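Local coordinates for SusD-like carbohydrate binding protein (Bacteroides vulgatus, PDB 3LEW) that probably binds carbohydrate at the outer membrane, as a SusD-family protein of a gut Bacteroides with a TPR-like helical scaffold, at residues 219-222 against 223-227; 346-349 against 350-354; 355-359 against 360-364; 386-389 against 390-393. All blocks are in the same frame, centred on the assembly; numbering follows the deposited sequence. Where two conformers were deposited one is given.

Contact 1 of 4, residues 219-222 against 223-227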
loop_
_atom_site.group_PDB
_atom_site.type_symbol
_atom_site.label_atom_id
_atom_site.label_comp_id
_atom_site.label_asym_id
_atom_site.label_seq_id
_atom_site.Cartn_x
_atom_site.Cartn_y
_atom_site.Cartn_z
ATOM N N TRP A 219 11.151 -15.882 -6.227
ATOM C CA TRP A 219 9.919 -16.380 -6.833
ATOM C C TRP A 219 9.470 -17.700 -6.202
ATOM O O TRP A 219 8.287 -17.878 -5.939
ATOM C CB TRP A 219 10.075 -16.552 -8.346
ATOM C CG TRP A 219 10.724 -15.397 -9.050
ATOM C CD1 TRP A 219 11.846 -15.437 -9.838
ATOM C CD2 TRP A 219 10.284 -14.036 -9.053
ATOM N NE1 TRP A 219 12.143 -14.183 -10.306
ATOM C CE2 TRP A 219 11.195 -13.305 -9.848
ATOM C CE3 TRP A 219 9.235 -13.360 -8.446
ATOM C CZ2 TRP A 219 11.062 -11.938 -10.061
ATOM C CZ3 TRP A 219 9.098 -12.000 -8.662
ATOM C CH2 TRP A 219 10.039 -11.306 -9.458
ATOM N N GLU A 220 10.406 -18.634 -6.012
ATOM C CA GLU A 220 10.088 -19.942 -5.421
ATOM C C GLU A 220 9.466 -19.776 -4.033
ATOM O O GLU A 220 8.432 -20.380 -3.725
ATOM C CB GLU A 220 11.335 -20.806 -5.342
ATOM C CG GLU A 220 11.077 -22.289 -5.265
ATOM C CD GLU A 220 10.620 -22.840 -6.625
ATOM O OE1 GLU A 220 11.449 -22.949 -7.599
ATOM O OE2 GLU A 220 9.425 -23.134 -6.697
ATOM N N LYS A 221 10.060 -18.907 -3.209
ATOM C CA LYS A 221 9.485 -18.633 -1.885
ATOM C C LYS A 221 8.101 -17.975 -1.968
ATOM O O LYS A 221 7.205 -18.322 -1.218
ATOM C CB LYS A 221 10.440 -17.783 -1.077
ATOM C CG LYS A 221 11.630 -18.560 -0.496
ATOM C CD LYS A 221 12.411 -17.700 0.505
ATOM C CE LYS A 221 13.540 -18.526 1.086
ATOM N NZ LYS A 221 14.207 -17.879 2.224
ATOM N N ALA A 222 7.940 -17.007 -2.868
ATOM C CA ALA A 222 6.670 -16.290 -3.030
ATOM C C ALA A 222 5.575 -17.261 -3.418
ATOM O O ALA A 222 4.452 -17.204 -2.904
ATOM C CB ALA A 222 6.795 -15.162 -4.095
ATOM N N LYS A 223 5.907 -18.162 -4.330
ATOM C CA LYS A 223 4.974 -19.244 -4.721
ATOM C C LYS A 223 4.645 -20.151 -3.529
ATOM O O LYS A 223 3.474 -20.509 -3.306
ATOM C CB LYS A 223 5.580 -20.067 -5.871
ATOM C CG LYS A 223 4.910 -21.452 -6.093
ATOM C CD LYS A 223 5.494 -22.219 -7.234
ATOM C CE LYS A 223 4.939 -23.651 -7.322
ATOM N NZ LYS A 223 5.391 -24.362 -8.559
ATOM N N THR A 224 5.667 -20.556 -2.793
ATOM C CA THR A 224 5.487 -21.499 -1.668
ATOM C C THR A 224 4.581 -20.925 -0.599
ATOM O O THR A 224 3.608 -21.574 -0.159
ATOM C CB THR A 224 6.831 -21.892 -1.037
ATOM O OG1 THR A 224 7.578 -22.642 -1.997
ATOM C CG2 THR A 224 6.631 -22.725 0.246
ATOM N N TYR A 225 4.844 -19.685 -0.206
ATOM C CA TYR A 225 4.082 -19.101 0.875
ATOM C C TYR A 225 2.666 -18.725 0.410
ATOM O O TYR A 225 1.705 -18.873 1.167
ATOM C CB TYR A 225 4.826 -17.930 1.485
ATOM C CG TYR A 225 6.159 -18.304 2.128
ATOM C CD1 TYR A 225 6.232 -19.294 3.097
ATOM C CD2 TYR A 225 7.329 -17.647 1.773
ATOM C CE1 TYR A 225 7.452 -19.639 3.680
ATOM C CE2 TYR A 225 8.548 -17.974 2.355
ATOM C CZ TYR A 225 8.611 -18.960 3.296
ATOM O OH TYR A 225 9.815 -19.346 3.901
ATOM N N SER A 226 2.510 -18.220 -0.822
ATOM C CA SER A 226 1.155 -17.863 -1.292
ATOM C C SER A 226 0.312 -19.122 -1.567
ATOM O O SER A 226 -0.913 -19.108 -1.333
ATOM C CB SER A 226 1.235 -16.920 -2.507
ATOM O OG SER A 226 1.972 -17.488 -3.571
ATOM N N ASP A 227 0.924 -20.192 -2.074
ATOM C CA ASP A 227 0.224 -21.476 -2.175
ATOM C C ASP A 227 -0.315 -21.917 -0.784
ATOM O O ASP A 227 -1.469 -22.336 -0.656
ATOM C CB ASP A 227 1.167 -22.574 -2.716
ATOM C CG ASP A 227 1.227 -22.655 -4.264
ATOM O OD1 ASP A 227 0.409 -22.053 -5.004
ATOM O OD2 ASP A 227 2.108 -23.419 -4.741
#

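Contact 2 of 4, residues 346-349 against 350-354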
loop_
_atom_site.group_PDB
_atom_site.type_symbol
_atom_site.label_atom_id
_atom_site.label_comp_id
_atom_site.label_asym_id
_atom_site.label_seq_id
_atom_site.Cartn_x
_atom_site.Cartn_y
_atom_site.Cartn_z
ATOM N N VAL A 346 -7.233 -11.170 0.155
ATOM C CA VAL A 346 -6.964 -12.431 -0.546
ATOM C C VAL A 346 -6.715 -12.206 -2.061
ATOM O O VAL A 346 -5.872 -12.887 -2.648
ATOM C CB VAL A 346 -8.078 -13.478 -0.331
ATOM C CG1 VAL A 346 -7.650 -14.873 -1.016
ATOM C CG2 VAL A 346 -8.364 -13.697 1.196
ATOM N N ALA A 347 -7.413 -11.277 -2.698
ATOM C CA ALA A 347 -7.171 -11.033 -4.102
ATOM C C ALA A 347 -5.701 -10.733 -4.408
ATOM O O ALA A 347 -5.213 -11.121 -5.472
ATOM C CB ALA A 347 -8.065 -9.864 -4.643
ATOM N N GLU A 348 -5.022 -9.969 -3.556
ATOM C CA GLU A 348 -3.602 -9.716 -3.738
ATOM C C GLU A 348 -2.790 -11.005 -3.722
ATOM O O GLU A 348 -1.787 -11.115 -4.438
ATOM C CB GLU A 348 -3.094 -8.749 -2.654
ATOM C CG GLU A 348 -1.602 -8.405 -2.806
ATOM C CD GLU A 348 -0.970 -7.763 -1.581
ATOM O OE1 GLU A 348 -1.665 -7.395 -0.626
ATOM O OE2 GLU A 348 0.286 -7.660 -1.575
ATOM N N ILE A 349 -3.189 -11.963 -2.870
ATOM C CA ILE A 349 -2.474 -13.248 -2.767
ATOM C C ILE A 349 -2.646 -14.046 -4.044
ATOM O O ILE A 349 -1.683 -14.633 -4.520
ATOM C CB ILE A 349 -2.904 -14.063 -1.526
ATOM C CG1 ILE A 349 -2.852 -13.200 -0.245
ATOM C CG2 ILE A 349 -2.059 -15.327 -1.392
ATOM C CD1 ILE A 349 -1.450 -12.511 -0.000
ATOM N N TYR A 350 -3.839 -14.025 -4.644
ATOM C CA TYR A 350 -4.017 -14.664 -5.960
ATOM C C TYR A 350 -3.072 -14.032 -6.990
ATOM O O TYR A 350 -2.440 -14.713 -7.784
ATOM C CB TYR A 350 -5.437 -14.484 -6.493
ATOM C CG TYR A 350 -6.472 -15.483 -6.038
ATOM C CD1 TYR A 350 -7.125 -15.345 -4.818
ATOM C CD2 TYR A 350 -6.828 -16.532 -6.850
ATOM C CE1 TYR A 350 -8.104 -16.227 -4.410
ATOM C CE2 TYR A 350 -7.813 -17.448 -6.440
ATOM C CZ TYR A 350 -8.472 -17.266 -5.228
ATOM O OH TYR A 350 -9.473 -18.181 -4.861
ATOM N N LEU A 351 -2.970 -12.709 -6.954
ATOM C CA LEU A 351 -2.113 -11.993 -7.916
ATOM C C LEU A 351 -0.612 -12.233 -7.672
ATOM O O LEU A 351 0.132 -12.390 -8.625
ATOM C CB LEU A 351 -2.425 -10.501 -7.852
ATOM C CG LEU A 351 -3.770 -10.125 -8.526
ATOM C CD1 LEU A 351 -4.200 -8.742 -8.008
ATOM C CD2 LEU A 351 -3.610 -10.085 -10.064
ATOM N N ILE A 352 -0.181 -12.285 -6.404
ATOM C CA ILE A 352 1.203 -12.630 -6.058
ATOM C C ILE A 352 1.547 -14.068 -6.530
ATOM O O ILE A 352 2.598 -14.296 -7.107
ATOM C CB ILE A 352 1.483 -12.534 -4.532
ATOM C CG1 ILE A 352 1.424 -11.067 -4.021
ATOM C CG2 ILE A 352 2.864 -13.162 -4.144
ATOM C CD1 ILE A 352 1.307 -10.914 -2.548
ATOM N N ASN A 353 0.664 -15.002 -6.218
ATOM C CA ASN A 353 0.799 -16.382 -6.668
ATOM C C ASN A 353 0.938 -16.461 -8.198
ATOM O O ASN A 353 1.869 -17.115 -8.728
ATOM C CB ASN A 353 -0.368 -17.199 -6.132
ATOM C CG ASN A 353 -0.173 -18.675 -6.286
ATOM O OD1 ASN A 353 -0.807 -19.282 -7.156
ATOM N ND2 ASN A 353 0.672 -19.301 -5.414
ATOM N N ALA A 354 0.040 -15.780 -8.918
ATOM C CA ALA A 354 0.131 -15.717 -10.383
ATOM C C ALA A 354 1.451 -15.163 -10.882
ATOM O O ALA A 354 2.090 -15.741 -11.753
ATOM C CB ALA A 354 -1.047 -14.931 -11.005
#

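Contact 3 of 4, residues 355-359 against 360-364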
loop_
_atom_site.group_PDB
_atom_site.type_symbol
_atom_site.label_atom_id
_atom_site.label_comp_id
_atom_site.label_asym_id
_atom_site.label_seq_id
_atom_site.Cartn_x
_atom_site.Cartn_y
_atom_site.Cartn_z
ATOM N N GLU A 355 1.894 -14.054 -10.319
ATOM C CA GLU A 355 3.127 -13.423 -10.779
ATOM C C GLU A 355 4.391 -14.260 -10.484
ATOM O O GLU A 355 5.274 -14.399 -11.338
ATOM C CB GLU A 355 3.250 -12.007 -10.174
ATOM C CG GLU A 355 4.430 -11.265 -10.749
ATOM C CD GLU A 355 4.532 -9.791 -10.317
ATOM O OE1 GLU A 355 3.527 -9.211 -9.827
ATOM O OE2 GLU A 355 5.650 -9.214 -10.549
ATOM N N ALA A 356 4.472 -14.826 -9.273
ATOM C CA ALA A 356 5.591 -15.680 -8.933
ATOM C C ALA A 356 5.630 -16.871 -9.897
ATOM O O ALA A 356 6.677 -17.220 -10.446
ATOM C CB ALA A 356 5.455 -16.161 -7.498
ATOM N N LYS A 357 4.470 -17.466 -10.134
ATOM C CA LYS A 357 4.409 -18.586 -11.071
ATOM C C LYS A 357 4.823 -18.205 -12.537
ATOM O O LYS A 357 5.454 -19.006 -13.235
ATOM C CB LYS A 357 3.034 -19.260 -11.007
ATOM C CG LYS A 357 2.869 -20.087 -9.736
ATOM C CD LYS A 357 1.448 -20.564 -9.529
ATOM C CE LYS A 357 1.389 -21.533 -8.325
ATOM N NZ LYS A 357 -0.062 -21.869 -7.984
ATOM N N ALA A 358 4.469 -17.009 -12.980
ATOM C CA ALA A 358 4.850 -16.509 -14.323
ATOM C C ALA A 358 6.373 -16.436 -14.433
ATOM O O ALA A 358 6.941 -16.912 -15.396
ATOM C CB ALA A 358 4.215 -15.145 -14.616
ATOM N N HIS A 359 7.028 -15.931 -13.396
ATOM C CA HIS A 359 8.498 -15.900 -13.352
ATOM C C HIS A 359 9.137 -17.268 -13.322
ATOM O O HIS A 359 10.237 -17.444 -13.836
ATOM C CB HIS A 359 9.013 -15.070 -12.163
ATOM C CG HIS A 359 8.970 -13.599 -12.416
ATOM N ND1 HIS A 359 9.862 -12.983 -13.272
ATOM C CD2 HIS A 359 8.123 -12.641 -11.995
ATOM C CE1 HIS A 359 9.582 -11.695 -13.327
ATOM N NE2 HIS A 359 8.527 -11.459 -12.579
ATOM N N LEU A 360 8.453 -18.240 -12.721
ATOM C CA LEU A 360 8.923 -19.615 -12.647
ATOM C C LEU A 360 8.537 -20.473 -13.867
ATOM O O LEU A 360 8.871 -21.653 -13.935
ATOM C CB LEU A 360 8.355 -20.267 -11.387
ATOM C CG LEU A 360 8.891 -19.723 -10.056
ATOM C CD1 LEU A 360 8.110 -20.323 -8.893
ATOM C CD2 LEU A 360 10.367 -20.057 -9.908
ATOM N N ASN A 361 7.803 -19.875 -14.806
ATOM C CA ASN A 361 7.232 -20.595 -15.939
ATOM C C ASN A 361 6.336 -21.766 -15.585
ATOM O O ASN A 361 6.291 -22.782 -16.278
ATOM C CB ASN A 361 8.311 -20.948 -16.933
ATOM C CG ASN A 361 8.367 -19.925 -18.014
ATOM O OD1 ASN A 361 9.168 -18.990 -17.949
ATOM N ND2 ASN A 361 7.440 -20.033 -18.983
ATOM N N ASP A 362 5.619 -21.570 -14.490
ATOM C CA ASP A 362 4.624 -22.533 -13.981
ATOM C C ASP A 362 3.278 -22.232 -14.667
ATOM O O ASP A 362 2.706 -21.156 -14.471
ATOM C CB ASP A 362 4.538 -22.393 -12.469
ATOM C CG ASP A 362 3.547 -23.357 -11.826
ATOM O OD1 ASP A 362 2.634 -23.842 -12.522
ATOM O OD2 ASP A 362 3.638 -23.552 -10.591
ATOM N N PRO A 363 2.768 -23.170 -15.461
ATOM C CA PRO A 363 1.497 -22.944 -16.190
ATOM C C PRO A 363 0.307 -22.566 -15.343
ATOM O O PRO A 363 -0.664 -21.974 -15.868
ATOM C CB PRO A 363 1.232 -24.300 -16.859
ATOM C CG PRO A 363 2.505 -25.013 -16.839
ATOM C CD PRO A 363 3.286 -24.527 -15.680
ATOM N N ASP A 364 0.343 -22.868 -14.040
ATOM C CA ASP A 364 -0.785 -22.546 -13.157
ATOM C C ASP A 364 -0.998 -21.030 -12.953
ATOM O O ASP A 364 -2.056 -20.636 -12.494
ATOM C CB ASP A 364 -0.652 -23.259 -11.798
ATOM C CG ASP A 364 -1.943 -23.210 -10.981
ATOM O OD1 ASP A 364 -2.975 -23.722 -11.494
ATOM O OD2 ASP A 364 -1.924 -22.662 -9.832
#

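Contact 4 of 4, residues 386-389 against 390-393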
loop_
_atom_site.group_PDB
_atom_site.type_symbol
_atom_site.label_atom_id
_atom_site.label_comp_id
_atom_site.label_asym_id
_atom_site.label_seq_id
_atom_site.Cartn_x
_atom_site.Cartn_y
_atom_site.Cartn_z
ATOM N N SER A 386 3.447 -14.998 -24.003
ATOM C CA SER A 386 4.849 -15.061 -23.593
ATOM C C SER A 386 4.903 -14.735 -22.096
ATOM O O SER A 386 3.960 -14.115 -21.556
ATOM C CB SER A 386 5.679 -14.047 -24.363
ATOM O OG SER A 386 5.300 -12.720 -24.030
ATOM N N GLN A 387 5.982 -15.165 -21.445
ATOM C CA GLN A 387 6.200 -14.853 -20.032
ATOM C C GLN A 387 6.091 -13.329 -19.857
ATOM O O GLN A 387 5.402 -12.870 -18.934
ATOM C CB GLN A 387 7.564 -15.385 -19.555
ATOM C CG GLN A 387 7.890 -15.059 -18.101
ATOM C CD GLN A 387 9.359 -15.320 -17.726
ATOM O OE1 GLN A 387 10.262 -14.661 -18.238
ATOM N NE2 GLN A 387 9.593 -16.287 -16.850
ATOM N N GLN A 388 6.717 -12.549 -20.747
ATOM C CA GLN A 388 6.667 -11.089 -20.596
ATOM C C GLN A 388 5.235 -10.528 -20.727
ATOM O O GLN A 388 4.855 -9.661 -19.942
ATOM C CB GLN A 388 7.598 -10.365 -21.579
ATOM C CG GLN A 388 7.736 -8.844 -21.322
ATOM C CD GLN A 388 8.243 -8.466 -19.901
ATOM O OE1 GLN A 388 9.029 -9.204 -19.261
ATOM N NE2 GLN A 388 7.774 -7.300 -19.396
ATOM N N ASP A 389 4.468 -11.003 -21.709
ATOM C CA ASP A 389 3.084 -10.533 -21.899
ATOM C C ASP A 389 2.167 -11.001 -20.758
ATOM O O ASP A 389 1.246 -10.281 -20.385
ATOM C CB ASP A 389 2.492 -10.992 -23.239
ATOM C CG ASP A 389 3.051 -10.212 -24.439
ATOM O OD1 ASP A 389 3.676 -9.139 -24.237
ATOM O OD2 ASP A 389 2.852 -10.701 -25.570
ATOM N N LEU A 390 2.424 -12.187 -20.218
ATOM C CA LEU A 390 1.674 -12.683 -19.042
ATOM C C LEU A 390 1.968 -11.814 -17.850
ATOM O O LEU A 390 1.042 -11.372 -17.167
ATOM C CB LEU A 390 2.022 -14.135 -18.716
ATOM C CG LEU A 390 1.250 -14.704 -17.513
ATOM C CD1 LEU A 390 -0.288 -14.605 -17.687
ATOM C CD2 LEU A 390 1.741 -16.158 -17.284
ATOM N N LEU A 391 3.245 -11.512 -17.600
ATOM C CA LEU A 391 3.579 -10.553 -16.550
ATOM C C LEU A 391 2.878 -9.216 -16.728
ATOM O O LEU A 391 2.312 -8.672 -15.772
ATOM C CB LEU A 391 5.092 -10.364 -16.436
ATOM C CG LEU A 391 5.856 -11.523 -15.868
ATOM C CD1 LEU A 391 7.377 -11.308 -16.086
ATOM C CD2 LEU A 391 5.507 -11.701 -14.385
ATOM N N GLU A 392 2.869 -8.661 -17.943
ATOM C CA GLU A 392 2.207 -7.369 -18.123
ATOM C C GLU A 392 0.695 -7.458 -17.877
ATOM O O GLU A 392 0.105 -6.514 -17.369
ATOM C CB GLU A 392 2.536 -6.756 -19.481
ATOM C CG GLU A 392 3.982 -6.315 -19.529
ATOM C CD GLU A 392 4.441 -5.845 -20.888
ATOM O OE1 GLU A 392 3.588 -5.386 -21.695
ATOM O OE2 GLU A 392 5.670 -5.936 -21.131
ATOM N N THR A 393 0.103 -8.580 -18.211
ATOM C CA THR A 393 -1.337 -8.817 -17.995
ATOM C C THR A 393 -1.649 -8.917 -16.494
ATOM O O THR A 393 -2.661 -8.389 -16.010
ATOM C CB THR A 393 -1.810 -10.076 -18.778
ATOM O OG1 THR A 393 -1.498 -9.889 -20.171
ATOM C CG2 THR A 393 -3.302 -10.274 -18.636
#

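Contact 1 of 4, residues 219-222 against 223-227
The first turns of helix 219-232 make this contact: Trp-219, Glu-220, Lys-221 and Ala-222 each offer a backbone carbonyl to the amide four residues on, the alpha-helical pattern, and two of the four are gripped a second time by a hydroxyl. Thr-224 OG1 reaches Glu-220 O at 3.0 Å from above the carbonyl plane, and Thr-224 N meets the same oxygen from the opposite face at 2.9 Å. A chi1 of -66° makes this possible, since it sets OG1 beside the threonine's own N and folds it back over the preceding turn. Ala-222 O is likewise met from both faces by Ser-226 N and Ser-226 OG, the latter 2.6 Å from it, although here chi1 is 57° and OG sits between N and the carbonyl carbon. A valine in place of Thr-224 would probably leave Glu-220 O with the amide as its one donor from this residue, a methyl taking the place of the hydroxyl. Along the next side of the helix, Lys-221 CB packs 3.9 Å from Tyr-225 CE2; the lysine NZ and the tyrosine OH both go on to Glu-182. Glu-220 and Lys-223 run side by side, pointing the same way, but Glu-220 OE2 and Lys-223 NZ stay 4.6 Å apart, and the lysine's salt bridge is with Asp-362. On the flank toward helix 346-359, the Trp-219 ring stacks with His-359 and Ala-222 meets Ala-356; on that toward helix 202-215, Lys-221 touches Cys-213 and Tyr-225 touches Ser-210.

Contact 2 of 4, residues 346-349 against 350-354
The backbone amides of Tyr-350, Leu-351, Ile-352 and Asn-353 bond to the carbonyls four residues back, those of Val-346, Ala-347, Glu-348 and Ile-349; the shortest of these bonds is Ile-352 N to Glu-348 O, 2.8 Å. Val-346 and Tyr-350 stand one turn apart, and the valine's CG1 branch, anti to N at chi1 -175°, lies 3.7 Å from Tyr-350 CE1. The ring also brings its edge to Val-346 O, which lies near the ring plane at 3.5 Å from Tyr-350 CD1. Its far end is fixed by a hydrogen bond from Tyr-350 OH to Asn-234 O, and a pentaethylene glycol, probably from the crystallisation liquor, lies about 3 Å from the side chain. Every touching residue is buried, as befits a helix packed on several sides in the TPR-like helical scaffold of the SusD family: helices 219-232, 365-376 and 387-401 all lie against it, with Ile-349 on Leu-229 and Leu-230 of the first and Leu-351 on Leu-372 of the second. Ile-352 CD1 serves two neighbours. Ile-352 CD1 meets Ile-349 CD1 at 4.1 Å and rests 3.5 Å from Glu-348 OE2, against that residue's extended chain. This buried carboxylate is paired with Arg-211 through OE1, which would probably favour its charged form, while one turn after Ile-349 the Asn-353 amide turns away from the first turn and gives ND2 to Asp-227 and Ser-226.

Contact 3 of 4, residues 355-359 against 360-364
Lys-357 leaves its helix with CG anti to the carbonyl carbon (chi1 -74°) and then runs fully extended, while Asp-364 sets CG anti to its N (chi1 -167°); the two side chains thus lie side by side, pointing the same way, and close a salt bridge between Lys-357 NZ and Asp-364 OD2 of 2.7 Å. The ammonium comes in on the anti lone pair of OD2, the side away from OD1. Asp-362 flanks the same lysine: Asp-362 OD2 lies 3.7 Å from Lys-357 CG and 3.8 Å from Lys-357 CE, but is bridged to Lys-223. A Schellman motif ends helix 346-359 here. Asn-361 takes a positive phi of 57°, and the chain turns so that Asp-362 N bonds to Lys-357 O at 2.9 Å while Asn-361 N reaches Ala-358 O at 3.1 Å, the latter from well above the carbonyl plane. Just before the turn, Leu-360 N still makes a helical bond to Ala-356 O, and Leu-360 CG lies 3.4 Å from that oxygen. A short turn through Pro-363 then leads into helix 365-376. Asp-362 prepares the way with a capping bond, Asp-362 OD1 accepting from Asp-364 N at 2.9 Å from above the carboxylate plane. The buried ammonium of Lys-357 has further partners in Asp-227 OD1 and Asn-353 OD1, so two carboxylates and an amide oxygen gather round it. Asp-364 is shared too, its OD2 also pairing with Lys-368 and its OD1 accepting from Asn-367 ND2.

Contact 4 of 4, residues 386-389 against 390-393
The Gln-388 amide and the Glu-392 carboxylate stand 66° apart, and the amide spends one edge on the carboxylate: Gln-388 NE2 donates to Glu-392 OE2 at 3.0 Å, with the acceptor in the amide plane and the anti lone pair of OE2 used. At the other end of the amide, Gln-388 OE1 lies 4.2 Å from Leu-391 CD1. Glu-392 was modelled in two conformers, so its bond to Gln-388 is doubtful as a lasting feature. Ser-386 is the N-cap of helix 387-401; with chi1 66°, Ser-386 OG accepts from Asp-389 N at 3.0 Å. One turn on, Asp-389 O takes Thr-393 N and Thr-393 OG1 from opposite faces of its plane, OG1 at 2.8 Å. Without the hydroxyl of Thr-393, an alanine here would probably leave one face of Asp-389 O without its second grip. The start of helix 387-401 packs against helices 346-359 and 365-376: Gln-387 NE2 bonds to Ala-358 O at the end of helix 346-359, Leu-391 touches Glu-355, Ala-358 and His-359, and Leu-390 and Thr-393 meet Leu-369 of helix 365-376.

How the contacts relate
Contact 2 is buried throughout, contacts 1 and 3 are partly buried, and contact 4 lies at the surface. Contacts 2 and 3 share helix 346-359, the first in its opening turns and the second at its C-terminal end, whereas contacts 1 and 4 begin two other helices packed against it. Apolar branches prevail in contact 2, ion pairs and a chain reversal in contact 3, and hydroxyls doubling up on carbonyls in contacts 1 and 4. Charged and amide side chains join contact 1 to both 2 and 3; contact 4 touches contact 3 but neither 1 nor 2, its nearest atoms being about 6 Å from contact 2.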